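Local coordinates for molybdenum cofactor carrier protein (Chlamydomonas reinhardtii, PDB 2IZ6) that probably binds the molybdenum cofactor and carries it through the cell, presumably for later insertion into molybdenum-dependent enzymes, at residues N35-Q40 against A162-A167; S108-A113 against A166-L171; L126-K131 against K145-L150. All blocks are in the same frame, centred on the assembly; numbering follows the deposited sequence.

Contact 1. Residues N35-Q40 against A162-A167; sequences NELGKQ and AGAIAA
Ile-165 reaches across to Leu-37 and Gln-40 and joins two helices of a Rossmann-like α/β fold. Helices 28-43 and 161-173 pack on the same face of the parallel sheet, and here their axes come within 10.2 Å at a crossing angle of -36°. At that separation the side chains have to bridge the gap, and Ile-165 does most of the work. Its CD1 lies 3.6 Å from Gln-40 CB, and its CG1 is equally close to that methylene, so the whole CG1-CD1 arm rests against the root of the glutamine. The same CD1 meets Leu-37 CD1 at 3.9 Å, the two side chains meeting obliquely. Leu-37 sets off with CG opposite its own backbone N (chi1 -178°), which carries CD1 over to the other helix. There it also touches the small Ala-164 CB at 4.2 Å.

One shell out, Leu-37 leans on Val-112 and Val-114 of the central strand 110-114, and Ala-164 sits on Val-135 of the next one. Ile-165 is backed by His-44 and Trp-46, just beyond the end of helix 28-43. Gln-40 plays two parts: its CB belongs to the apolar contact, while its amide leaves it. The chain bends at chi2 and swings the amide back to Glu-36, one turn earlier on the same helix. This Glu-36 carboxylate spans two neighbours, since its OE1 also forms a salt bridge with Lys-39 NZ at 3.3 Å, the hydrogen bond within it being weak. On the other oxygen, Gln-40 NE2 donates to Glu-36 OE2 at 2.8 Å with an N-H...O angle of 157°, arriving on the anti side and tilted out of the carboxylate plane.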
ATOM      1  N   ASN A  35     -13.218 -13.485 -22.313  1.00 21.34           N
ATOM      2  CA  ASN A  35     -14.656 -13.679 -22.078  1.00 21.00           C
ATOM      3  C   ASN A  35     -14.980 -15.175 -21.824  1.00 22.16           C
ATOM      4  O   ASN A  35     -15.751 -15.500 -20.920  1.00 22.19           O
ATOM      5  CB  ASN A  35     -15.451 -13.077 -23.277  1.00 21.55           C
ATOM      6  CG  ASN A  35     -16.937 -13.133 -23.054  1.00 23.49           C
ATOM      7  OD1 ASN A  35     -17.583 -14.054 -23.489  1.00 28.25           O
ATOM      8  ND2 ASN A  35     -17.468 -12.226 -22.216  1.00 25.28           N
ATOM      9  N   GLU A  36     -14.434 -16.057 -22.661  1.00 22.65           N
ATOM     10  CA  GLU A  36     -14.648 -17.498 -22.531  1.00 22.74           C
ATOM     11  C   GLU A  36     -14.098 -18.011 -21.267  1.00 22.15           C
ATOM     12  O   GLU A  36     -14.719 -18.843 -20.630  1.00 23.31           O
ATOM     13  CB  GLU A  36     -14.016 -18.243 -23.688  1.00 24.75           C
ATOM     14  CG  GLU A  36     -14.377 -19.737 -23.709  1.00 28.09           C
ATOM     15  CD  GLU A  36     -15.905 -20.084 -23.888  1.00 37.59           C
ATOM     16  OE1 GLU A  36     -16.700 -19.288 -24.453  1.00 36.38           O
ATOM     17  OE2 GLU A  36     -16.325 -21.193 -23.424  1.00 36.58           O
ATOM     18  N   LEU A  37     -12.911 -17.504 -20.926  1.00 21.76           N
ATOM     19  CA  LEU A  37     -12.311 -17.913 -19.675  1.00 21.32           C
ATOM     20  C   LEU A  37     -13.233 -17.553 -18.517  1.00 22.23           C
ATOM     21  O   LEU A  37     -13.405 -18.398 -17.604  1.00 20.65           O
ATOM     22  CB  LEU A  37     -10.960 -17.227 -19.540  1.00 22.73           C
ATOM     23  CG  LEU A  37     -10.192 -17.599 -18.282  1.00 22.81           C
ATOM     24  CD1 LEU A  37      -9.618 -18.973 -18.362  1.00 24.80           C
ATOM     25  CD2 LEU A  37      -9.118 -16.533 -17.977  1.00 23.46           C
ATOM     26  N   GLY A  38     -13.711 -16.320 -18.444  1.00 22.37           N
ATOM     27  CA  GLY A  38     -14.680 -15.852 -17.434  1.00 21.79           C
ATOM     28  C   GLY A  38     -15.892 -16.758 -17.314  1.00 21.81           C
ATOM     29  O   GLY A  38     -16.297 -17.212 -16.212  1.00 22.35           O
ATOM     30  N   LYS A  39     -16.425 -17.149 -18.449  1.00 22.55           N
ATOM     31  CA  LYS A  39     -17.586 -18.117 -18.538  1.00 22.88           C
ATOM     32  C   LYS A  39     -17.247 -19.389 -17.852  1.00 23.16           C
ATOM     33  O   LYS A  39     -18.011 -19.835 -17.039  1.00 23.35           O
ATOM     34  CB  LYS A  39     -18.003 -18.317 -20.027  1.00 25.60           C
ATOM     35  CG  LYS A  39     -18.657 -17.201 -20.630  1.00 31.62           C
ATOM     36  CD  LYS A  39     -19.323 -17.721 -21.927  1.00 30.70           C
ATOM     37  CE  LYS A  39     -19.222 -16.771 -23.074  1.00 37.64           C
ATOM     38  NZ  LYS A  39     -19.531 -17.552 -24.370  1.00 37.74           N
ATOM     39  N   GLN A  40     -16.069 -19.936 -18.114  1.00 21.26           N
ATOM     40  CA  GLN A  40     -15.713 -21.261 -17.646  1.00 22.14           C
ATOM     41  C   GLN A  40     -15.419 -21.200 -16.219  1.00 22.32           C
ATOM     42  O   GLN A  40     -15.728 -22.131 -15.471  1.00 23.02           O
ATOM     43  CB  GLN A  40     -14.584 -21.817 -18.514  1.00 22.76           C
ATOM     44  CG  GLN A  40     -15.039 -22.038 -19.943  1.00 23.78           C
ATOM     45  CD  GLN A  40     -16.240 -22.980 -20.110  1.00 27.89           C
ATOM     46  OE1 GLN A  40     -16.453 -23.922 -19.298  1.00 28.06           O
ATOM     47  NE2 GLN A  40     -16.988 -22.786 -21.208  1.00 26.79           N
ATOM     48  N   ALA A 162      -9.591 -23.896 -22.860  1.00 24.59           N
ATOM     49  CA  ALA A 162      -9.682 -25.234 -22.255  1.00 25.41           C
ATOM     50  C   ALA A 162      -8.452 -25.690 -21.452  1.00 25.80           C
ATOM     51  O   ALA A 162      -8.601 -26.230 -20.365  1.00 25.70           O
ATOM     52  CB  ALA A 162      -9.987 -26.299 -23.342  1.00 26.13           C
ATOM     53  N   GLY A 163      -7.259 -25.471 -21.990  1.00 25.36           N
ATOM     54  CA  GLY A 163      -6.039 -25.844 -21.320  1.00 25.29           C
ATOM     55  C   GLY A 163      -5.831 -25.084 -20.038  1.00 24.22           C
ATOM     56  O   GLY A 163      -5.385 -25.668 -19.019  1.00 24.74           O
ATOM     57  N   ALA A 164      -6.134 -23.810 -20.073  1.00 25.23           N
ATOM     58  CA  ALA A 164      -6.070 -22.956 -18.880  1.00 24.82           C
ATOM     59  C   ALA A 164      -6.980 -23.434 -17.775  1.00 24.17           C
ATOM     60  O   ALA A 164      -6.585 -23.567 -16.619  1.00 23.44           O
ATOM     61  CB  ALA A 164      -6.343 -21.456 -19.284  1.00 24.61           C
ATOM     62  N   ILE A 165      -8.240 -23.750 -18.115  1.00 23.85           N
ATOM     63  CA  ILE A 165      -9.206 -24.249 -17.174  1.00 23.54           C
ATOM     64  C   ILE A 165      -8.771 -25.599 -16.589  1.00 22.71           C
ATOM     65  O   ILE A 165      -8.865 -25.853 -15.419  1.00 24.28           O
ATOM     66  CB  ILE A 165     -10.621 -24.289 -17.816  1.00 23.67           C
ATOM     67  CG1 ILE A 165     -11.114 -22.866 -18.123  1.00 24.72           C
ATOM     68  CG2 ILE A 165     -11.620 -25.115 -16.954  1.00 23.55           C
ATOM     69  CD1 ILE A 165     -11.451 -22.021 -16.847  1.00 26.98           C
ATOM     70  N   ALA A 166      -8.274 -26.486 -17.449  1.00 25.63           N
ATOM     71  CA  ALA A 166      -7.769 -27.763 -16.980  1.00 25.67           C
ATOM     72  C   ALA A 166      -6.636 -27.584 -16.031  1.00 26.21           C
ATOM     73  O   ALA A 166      -6.570 -28.313 -15.037  1.00 26.78           O
ATOM     74  CB  ALA A 166      -7.336 -28.624 -18.196  1.00 27.37           C
ATOM     75  N   ALA A 167      -5.728 -26.633 -16.295  1.00 25.54           N
ATOM     76  CA  ALA A 167      -4.588 -26.352 -15.374  1.00 25.16           C
ATOM     77  C   ALA A 167      -5.095 -25.871 -14.009  1.00 23.44           C
ATOM     78  O   ALA A 167      -4.675 -26.367 -12.957  1.00 23.61           O
ATOM     79  CB  ALA A 167      -3.630 -25.368 -15.985  1.00 26.38           C
TER

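Contact 2. Residues S108-A113 against A166-L171; sequences SNVLVA and AAVKQL
Leu-171 N donates to Ala-167 O at 3.0 Å, one of the helical bonds that set the turn that bears Leu-171 and Val-168, the two helix residues in the contact. Everything that crosses between the two segments is apolar. The strand and the helix run nearly opposite ways (169°), their axes 9.7 Å apart, as expected where a helix returns over a parallel Rossmann-like sheet.

Val-110 meets the helix with both of its methyls. CG1 lies 4.0 Å from Leu-171 CD1 and 4.1 Å from Val-168 CG2, while CG2 comes to 4.1 Å from Leu-171 CB. The leucine crosses the valine at about a right angle, against the pair of methyls. Two residues further along the strand, Val-112 CG2 touches Val-168 CG2 at 3.9 Å. That one methyl of Val-168 serves both valines, because chi1 near 176° turns CG2 away from its own carbonyl carbon and towards the sheet.

An alanine at Val-110 would remove both methyls and would probably leave a gap beneath Leu-171 CD1, with Val-168 CG2 losing one of its two strand partners. Around this cluster, Val-135 flanks Val-110 and Val-112, and Ile-16 and Trp-46 pack against Val-168. Backbone bonds join Val-110 and Val-112 to Gly-17 within the sheet. Leu-111, between them, faces away from this helix and bonds to Pro-133 and Val-135. With only methyl and methylene groups meeting, the strand and helix are held together here by van der Waals fit and the burial of apolar surface.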
ATOM      1  N   SER A 108      -6.133 -14.860  -4.564  1.00 28.18           N
ATOM      2  CA  SER A 108      -6.511 -15.922  -5.517  0.50 27.78           C
ATOM      3  C   SER A 108      -5.798 -17.232  -5.267  1.00 28.19           C
ATOM      4  O   SER A 108      -4.649 -17.281  -4.849  1.00 31.22           O
ATOM      5  CB  SER A 108      -6.238 -15.477  -6.928  0.50 26.80           C
ATOM      6  OG  SER A 108      -4.848 -15.372  -7.100  0.50 25.90           O
ATOM      7  N   ASN A 109      -6.473 -18.354  -5.558  1.00 25.80           N
ATOM      8  CA  ASN A 109      -5.845 -19.673  -5.492  1.00 27.33           C
ATOM      9  C   ASN A 109      -4.872 -19.936  -6.657  1.00 27.17           C
ATOM     10  O   ASN A 109      -3.829 -20.539  -6.569  1.00 25.44           O
ATOM     11  CB  ASN A 109      -6.917 -20.755  -5.532  1.00 28.54           C
ATOM     12  CG  ASN A 109      -7.755 -20.785  -4.313  1.00 32.41           C
ATOM     13  OD1 ASN A 109      -7.375 -21.410  -3.324  1.00 41.45           O
ATOM     14  ND2 ASN A 109      -8.844 -20.078  -4.318  1.00 28.38           N
ATOM     15  N   VAL A 110      -5.261 -19.393  -7.796  1.00 24.50           N
ATOM     16  CA  VAL A 110      -4.490 -19.424  -9.049  1.00 25.07           C
ATOM     17  C   VAL A 110      -4.707 -18.162  -9.755  1.00 25.56           C
ATOM     18  O   VAL A 110      -5.798 -17.627  -9.775  1.00 25.12           O
ATOM     19  CB  VAL A 110      -4.972 -20.562 -10.006  1.00 24.32           C
ATOM     20  CG1 VAL A 110      -3.996 -20.717 -11.221  1.00 26.21           C
ATOM     21  CG2 VAL A 110      -5.046 -21.831  -9.273  1.00 27.93           C
ATOM     22  N   LEU A 111      -3.638 -17.626 -10.365  1.00 25.92           N
ATOM     23  CA  LEU A 111      -3.703 -16.396 -11.192  1.00 26.30           C
ATOM     24  C   LEU A 111      -3.541 -16.753 -12.675  1.00 27.70           C
ATOM     25  O   LEU A 111      -2.631 -17.507 -13.035  1.00 28.04           O
ATOM     26  CB  LEU A 111      -2.592 -15.396 -10.745  1.00 26.04           C
ATOM     27  CG  LEU A 111      -2.476 -14.048 -11.459  1.00 27.04           C
ATOM     28  CD1 LEU A 111      -3.761 -13.256 -11.230  1.00 29.09           C
ATOM     29  CD2 LEU A 111      -1.290 -13.247 -11.008  1.00 27.68           C
ATOM     30  N   VAL A 112      -4.447 -16.285 -13.539  1.00 24.49           N
ATOM     31  CA  VAL A 112      -4.338 -16.500 -14.951  1.00 25.77           C
ATOM     32  C   VAL A 112      -4.103 -15.171 -15.629  1.00 25.09           C
ATOM     33  O   VAL A 112      -4.849 -14.198 -15.432  1.00 25.46           O
ATOM     34  CB  VAL A 112      -5.662 -17.088 -15.523  1.00 24.56           C
ATOM     35  CG1 VAL A 112      -5.533 -17.419 -16.956  1.00 26.31           C
ATOM     36  CG2 VAL A 112      -6.062 -18.377 -14.826  1.00 26.51           C
ATOM     37  N   ALA A 113      -3.008 -15.101 -16.398  1.00 23.59           N
ATOM     38  CA  ALA A 113      -2.688 -13.957 -17.231  1.00 24.05           C
ATOM     39  C   ALA A 113      -3.172 -14.285 -18.654  1.00 23.91           C
ATOM     40  O   ALA A 113      -2.817 -15.332 -19.216  1.00 25.00           O
ATOM     41  CB  ALA A 113      -1.199 -13.707 -17.240  1.00 23.07           C
ATOM     42  N   ALA A 166      -8.274 -26.486 -17.449  1.00 25.63           N
ATOM     43  CA  ALA A 166      -7.769 -27.763 -16.980  1.00 25.67           C
ATOM     44  C   ALA A 166      -6.636 -27.584 -16.031  1.00 26.21           C
ATOM     45  O   ALA A 166      -6.570 -28.313 -15.037  1.00 26.78           O
ATOM     46  CB  ALA A 166      -7.336 -28.624 -18.196  1.00 27.37           C
ATOM     47  N   ALA A 167      -5.728 -26.633 -16.295  1.00 25.54           N
ATOM     48  CA  ALA A 167      -4.588 -26.352 -15.374  1.00 25.16           C
ATOM     49  C   ALA A 167      -5.095 -25.871 -14.009  1.00 23.44           C
ATOM     50  O   ALA A 167      -4.675 -26.367 -12.957  1.00 23.61           O
ATOM     51  CB  ALA A 167      -3.630 -25.368 -15.985  1.00 26.38           C
ATOM     52  N   VAL A 168      -6.033 -24.931 -14.039  1.00 23.49           N
ATOM     53  CA  VAL A 168      -6.626 -24.424 -12.834  1.00 23.83           C
ATOM     54  C   VAL A 168      -7.294 -25.588 -12.042  1.00 24.91           C
ATOM     55  O   VAL A 168      -7.140 -25.711 -10.862  1.00 25.49           O
ATOM     56  CB  VAL A 168      -7.629 -23.304 -13.097  1.00 23.95           C
ATOM     57  CG1 VAL A 168      -8.325 -22.852 -11.779  1.00 25.82           C
ATOM     58  CG2 VAL A 168      -6.943 -22.074 -13.752  1.00 23.54           C
ATOM     59  N   LYS A 169      -8.107 -26.367 -12.723  1.00 25.73           N
ATOM     60  CA  LYS A 169      -8.846 -27.424 -12.067  1.00 27.27           C
ATOM     61  C   LYS A 169      -7.886 -28.395 -11.386  1.00 27.14           C
ATOM     62  O   LYS A 169      -8.119 -28.811 -10.245  1.00 28.85           O
ATOM     63  CB  LYS A 169      -9.743 -28.147 -13.111  1.00 27.71           C
ATOM     64  CG  LYS A 169     -10.787 -29.053 -12.597  1.00 29.50           C
ATOM     65  CD  LYS A 169     -11.744 -29.528 -13.767  1.00 30.80           C
ATOM     66  CE  LYS A 169     -12.617 -30.674 -13.362  1.00 34.02           C
ATOM     67  NZ  LYS A 169     -13.454 -31.054 -14.594  1.00 31.63           N
ATOM     68  N   GLN A 170      -6.776 -28.743 -12.031  1.00 27.91           N
ATOM     69  CA  GLN A 170      -5.801 -29.712 -11.482  1.00 29.95           C
ATOM     70  C   GLN A 170      -5.111 -29.133 -10.236  1.00 28.47           C
ATOM     71  O   GLN A 170      -4.910 -29.799  -9.216  1.00 28.85           O
ATOM     72  CB  GLN A 170      -4.750 -30.003 -12.567  1.00 30.55           C
ATOM     73  CG  GLN A 170      -3.647 -30.983 -12.233  1.00 33.25           C
ATOM     74  CD  GLN A 170      -2.683 -31.189 -13.444  1.00 38.09           C
ATOM     75  OE1 GLN A 170      -2.839 -30.527 -14.503  1.00 48.03           O
ATOM     76  NE2 GLN A 170      -1.734 -32.120 -13.311  1.00 44.99           N
ATOM     77  N   LEU A 171      -4.720 -27.881 -10.332  1.00 28.75           N
ATOM     78  CA  LEU A 171      -4.158 -27.125  -9.227  1.00 27.94           C
ATOM     79  C   LEU A 171      -5.112 -27.122  -8.044  1.00 28.87           C
ATOM     80  O   LEU A 171      -4.734 -27.479  -6.886  1.00 28.08           O
ATOM     81  CB  LEU A 171      -3.761 -25.724  -9.677  1.00 27.74           C
ATOM     82  CG  LEU A 171      -2.571 -25.712 -10.636  1.00 28.58           C
ATOM     83  CD1 LEU A 171      -2.509 -24.412 -11.358  1.00 28.79           C
ATOM     84  CD2 LEU A 171      -1.226 -25.984  -9.944  1.00 30.45           C
TER

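Contact 3. Residues L126-K131 against K145-L150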
ATOM      1  N   LEU A 126       4.970 -11.030  -8.842  1.00 21.88           N
ATOM      2  CA  LEU A 126       4.634 -11.008  -7.402  1.00 23.31           C
ATOM      3  C   LEU A 126       3.897 -12.294  -6.962  1.00 23.40           C
ATOM      4  O   LEU A 126       4.020 -12.706  -5.779  1.00 23.54           O
ATOM      5  CB  LEU A 126       3.916  -9.738  -7.022  1.00 25.28           C
ATOM      6  CG  LEU A 126       4.795  -8.503  -7.144  1.00 26.88           C
ATOM      7  CD1 LEU A 126       4.082  -7.156  -6.882  1.00 29.39           C
ATOM      8  CD2 LEU A 126       6.000  -8.586  -6.214  1.00 28.60           C
ATOM      9  N   ALA A 127       3.068 -12.876  -7.776  1.00 24.44           N
ATOM     10  CA  ALA A 127       2.420 -14.158  -7.524  1.00 24.03           C
ATOM     11  C   ALA A 127       3.478 -15.204  -7.352  1.00 24.65           C
ATOM     12  O   ALA A 127       3.425 -15.984  -6.432  1.00 26.14           O
ATOM     13  CB  ALA A 127       1.471 -14.542  -8.637  1.00 24.93           C
ATOM     14  N   LEU A 128       4.482 -15.240  -8.225  1.00 23.59           N
ATOM     15  CA  LEU A 128       5.570 -16.209  -8.072  1.00 24.51           C
ATOM     16  C   LEU A 128       6.374 -15.959  -6.865  1.00 25.35           C
ATOM     17  O   LEU A 128       6.775 -16.929  -6.215  1.00 24.87           O
ATOM     18  CB  LEU A 128       6.475 -16.285  -9.290  1.00 24.17           C
ATOM     19  CG  LEU A 128       5.734 -16.630 -10.599  1.00 26.34           C
ATOM     20  CD1 LEU A 128       6.657 -16.496 -11.795  1.00 30.18           C
ATOM     21  CD2 LEU A 128       5.184 -18.082 -10.565  1.00 24.26           C
ATOM     22  N   LYS A 129       6.614 -14.683  -6.515  1.00 24.94           N
ATOM     23  CA  LYS A 129       7.309 -14.402  -5.254  1.00 25.25           C
ATOM     24  C   LYS A 129       6.572 -14.986  -4.041  1.00 24.02           C
ATOM     25  O   LYS A 129       7.189 -15.506  -3.100  1.00 24.74           O
ATOM     26  CB  LYS A 129       7.534 -12.899  -5.126  1.00 25.23           C
ATOM     27  CG  LYS A 129       8.258 -12.452  -3.881  1.00 25.55           C
ATOM     28  CD  LYS A 129       8.600 -10.919  -3.952  1.00 28.55           C
ATOM     29  CE  LYS A 129       8.947 -10.276  -2.578  1.00 30.79           C
ATOM     30  NZ  LYS A 129       9.848 -11.065  -1.704  1.00 37.98           N
ATOM     31  N   ALA A 130       5.235 -14.940  -4.104  1.00 25.35           N
ATOM     32  CA  ALA A 130       4.379 -15.499  -3.049  1.00 26.56           C
ATOM     33  C   ALA A 130       4.228 -17.020  -3.147  1.00 28.61           C
ATOM     34  O   ALA A 130       3.455 -17.599  -2.346  1.00 30.09           O
ATOM     35  CB  ALA A 130       3.021 -14.867  -3.129  1.00 26.82           C
ATOM     36  N   LYS A 131       4.868 -17.648  -4.136  1.00 28.51           N
ATOM     37  CA  LYS A 131       4.771 -19.088  -4.400  1.00 28.91           C
ATOM     38  C   LYS A 131       3.344 -19.537  -4.734  1.00 30.13           C
ATOM     39  O   LYS A 131       2.871 -20.603  -4.364  1.00 29.97           O
ATOM     40  CB  LYS A 131       5.392 -19.913  -3.254  1.00 30.50           C
ATOM     41  CG  LYS A 131       6.749 -19.423  -2.806  1.00 32.48           C
ATOM     42  CD  LYS A 131       7.800 -19.570  -3.823  1.00 35.81           C
ATOM     43  CE  LYS A 131       9.135 -18.995  -3.256  1.00 36.89           C
ATOM     44  NZ  LYS A 131      10.288 -19.206  -4.208  1.00 37.77           N
ATOM     45  N   LYS A 145       8.960 -18.128 -21.638  1.00 24.33           N
ATOM     46  CA  LYS A 145      10.309 -18.595 -21.313  1.00 25.40           C
ATOM     47  C   LYS A 145      10.861 -17.884 -20.069  1.00 24.18           C
ATOM     48  O   LYS A 145      11.414 -18.511 -19.168  1.00 26.49           O
ATOM     49  CB  LYS A 145      11.256 -18.360 -22.524  1.00 26.73           C
ATOM     50  CG  LYS A 145      10.959 -19.328 -23.662  1.00 30.10           C
ATOM     51  CD  LYS A 145      11.923 -19.187 -24.860  1.00 32.05           C
ATOM     52  CE  LYS A 145      11.185 -19.421 -26.246  1.00 34.65           C
ATOM     53  NZ  LYS A 145      11.450 -20.701 -27.047  1.00 42.06           N
ATOM     54  N   PHE A 146      10.630 -16.577 -19.974  1.00 23.75           N
ATOM     55  CA  PHE A 146      11.109 -15.790 -18.836  1.00 24.58           C
ATOM     56  C   PHE A 146      10.475 -16.232 -17.499  1.00 23.65           C
ATOM     57  O   PHE A 146      11.173 -16.584 -16.544  1.00 25.35           O
ATOM     58  CB  PHE A 146      10.911 -14.310 -19.079  1.00 24.46           C
ATOM     59  CG  PHE A 146      11.230 -13.473 -17.844  1.00 25.49           C
ATOM     60  CD1 PHE A 146      12.516 -13.390 -17.358  1.00 27.58           C
ATOM     61  CD2 PHE A 146      10.213 -12.829 -17.142  1.00 26.88           C
ATOM     62  CE1 PHE A 146      12.794 -12.611 -16.176  1.00 25.21           C
ATOM     63  CE2 PHE A 146      10.483 -12.045 -16.030  1.00 27.92           C
ATOM     64  CZ  PHE A 146      11.732 -11.963 -15.541  1.00 25.97           C
ATOM     65  N   PHE A 147       9.141 -16.382 -17.475  1.00 23.80           N
ATOM     66  CA  PHE A 147       8.469 -16.718 -16.227  1.00 25.02           C
ATOM     67  C   PHE A 147       8.788 -18.128 -15.881  1.00 23.56           C
ATOM     68  O   PHE A 147       8.988 -18.486 -14.724  1.00 24.48           O
ATOM     69  CB  PHE A 147       6.922 -16.406 -16.296  1.00 24.86           C
ATOM     70  CG  PHE A 147       6.638 -14.942 -16.253  1.00 26.57           C
ATOM     71  CD1 PHE A 147       6.137 -14.284 -17.305  1.00 25.65           C
ATOM     72  CD2 PHE A 147       6.995 -14.209 -15.132  1.00 28.50           C
ATOM     73  CE1 PHE A 147       5.966 -12.876 -17.268  1.00 27.33           C
ATOM     74  CE2 PHE A 147       6.793 -12.807 -15.091  1.00 27.18           C
ATOM     75  CZ  PHE A 147       6.324 -12.186 -16.139  1.00 26.23           C
ATOM     76  N   THR A 148       8.871 -19.001 -16.892  1.00 25.04           N
ATOM     77  CA  THR A 148       9.323 -20.375 -16.579  1.00 25.76           C
ATOM     78  C   THR A 148      10.744 -20.426 -15.990  1.00 25.58           C
ATOM     79  O   THR A 148      11.010 -21.241 -15.114  1.00 27.20           O
ATOM     80  CB  THR A 148       9.237 -21.311 -17.815  1.00 27.24           C
ATOM     81  OG1 THR A 148       7.895 -21.331 -18.290  1.00 27.30           O
ATOM     82  CG2 THR A 148       9.744 -22.743 -17.473  1.00 27.15           C
ATOM     83  N   SER A 149      11.637 -19.578 -16.434  1.00 26.61           N
ATOM     84  CA  SER A 149      12.965 -19.490 -15.774  1.00 28.15           C
ATOM     85  C   SER A 149      12.892 -18.998 -14.332  1.00 28.81           C
ATOM     86  O   SER A 149      13.774 -19.371 -13.549  1.00 29.96           O
ATOM     87  CB  SER A 149      13.949 -18.574 -16.538  1.00 29.93           C
ATOM     88  OG  SER A 149      13.639 -17.155 -16.493  1.00 34.77           O
ATOM     89  N   LEU A 150      11.920 -18.132 -13.997  1.00 28.79           N
ATOM     90  CA  LEU A 150      11.758 -17.668 -12.598  1.00 29.16           C
ATOM     91  C   LEU A 150      11.346 -18.763 -11.664  1.00 29.16           C
ATOM     92  O   LEU A 150      11.825 -18.832 -10.528  1.00 30.81           O
ATOM     93  CB  LEU A 150      10.766 -16.504 -12.428  1.00 29.36           C
ATOM     94  CG  LEU A 150      11.139 -15.169 -13.047  1.00 28.30           C
ATOM     95  CD1 LEU A 150      10.115 -14.150 -12.708  1.00 31.63           C
ATOM     96  CD2 LEU A 150      12.537 -14.676 -12.610  1.00 30.00           C
TER
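The Phe-147 ring takes Leu-128 CD1 obliquely at its CD2, 4.1 Å away, and has Phe-146 CD2 sitting 3.9 Å above the centre of one face. The Phe-146 ring in turn carries Leu-150 CG on one face, 4.1 Å above the plane and offset towards the rim. It also meets Phe-146 of the second subunit, the planes about 15° apart, and stands edge-to-face with that subunit's Phe-147.

Leu-128 is the sole side chain of 126-131 to touch 145-150, and CD1 does all of it, pressing on Leu-150 CB at 4.2 Å as well as on the ring. Its CG lies anti to its carbonyl carbon (chi1 -57°), which sends CD1 across to Phe-147 and Leu-150, and it crosses both partners at about a right angle. Beneath them lie Val-134, Leu-136 and Val-155 of the sheet. Helix 118-129 closes with a Schellman motif, where Lys-131 takes a positive phi.

Two neighbouring helices joined through strand 134-137, both on one face of a parallel sheet, are typical of the Rossmann-like fold, here with a subunit interface built on them.

Contacts 1 and 2 share helix 161-173 and form one continuous apolar layer in the core: Leu-37 CD2 packs on Val-112 CG1 at 3.8 Å, tying helix 28-43 into the same cluster. Contact 3 lies on the opposite face of the sheet, farther from the centre of the chain but still buried. Strand 110-114 separates the two layers, with Val-110 and Val-112 facing one and Leu-111 reaching Ala-127 on the other. The chemistry follows place. Contact 2 is aliphatic throughout, contact 1 carries a polar fringe of Glu-36, Lys-39 and Gln-40, and contact 3 brings in aromatic rings that go on to meet another subunit, which touches neither of the others.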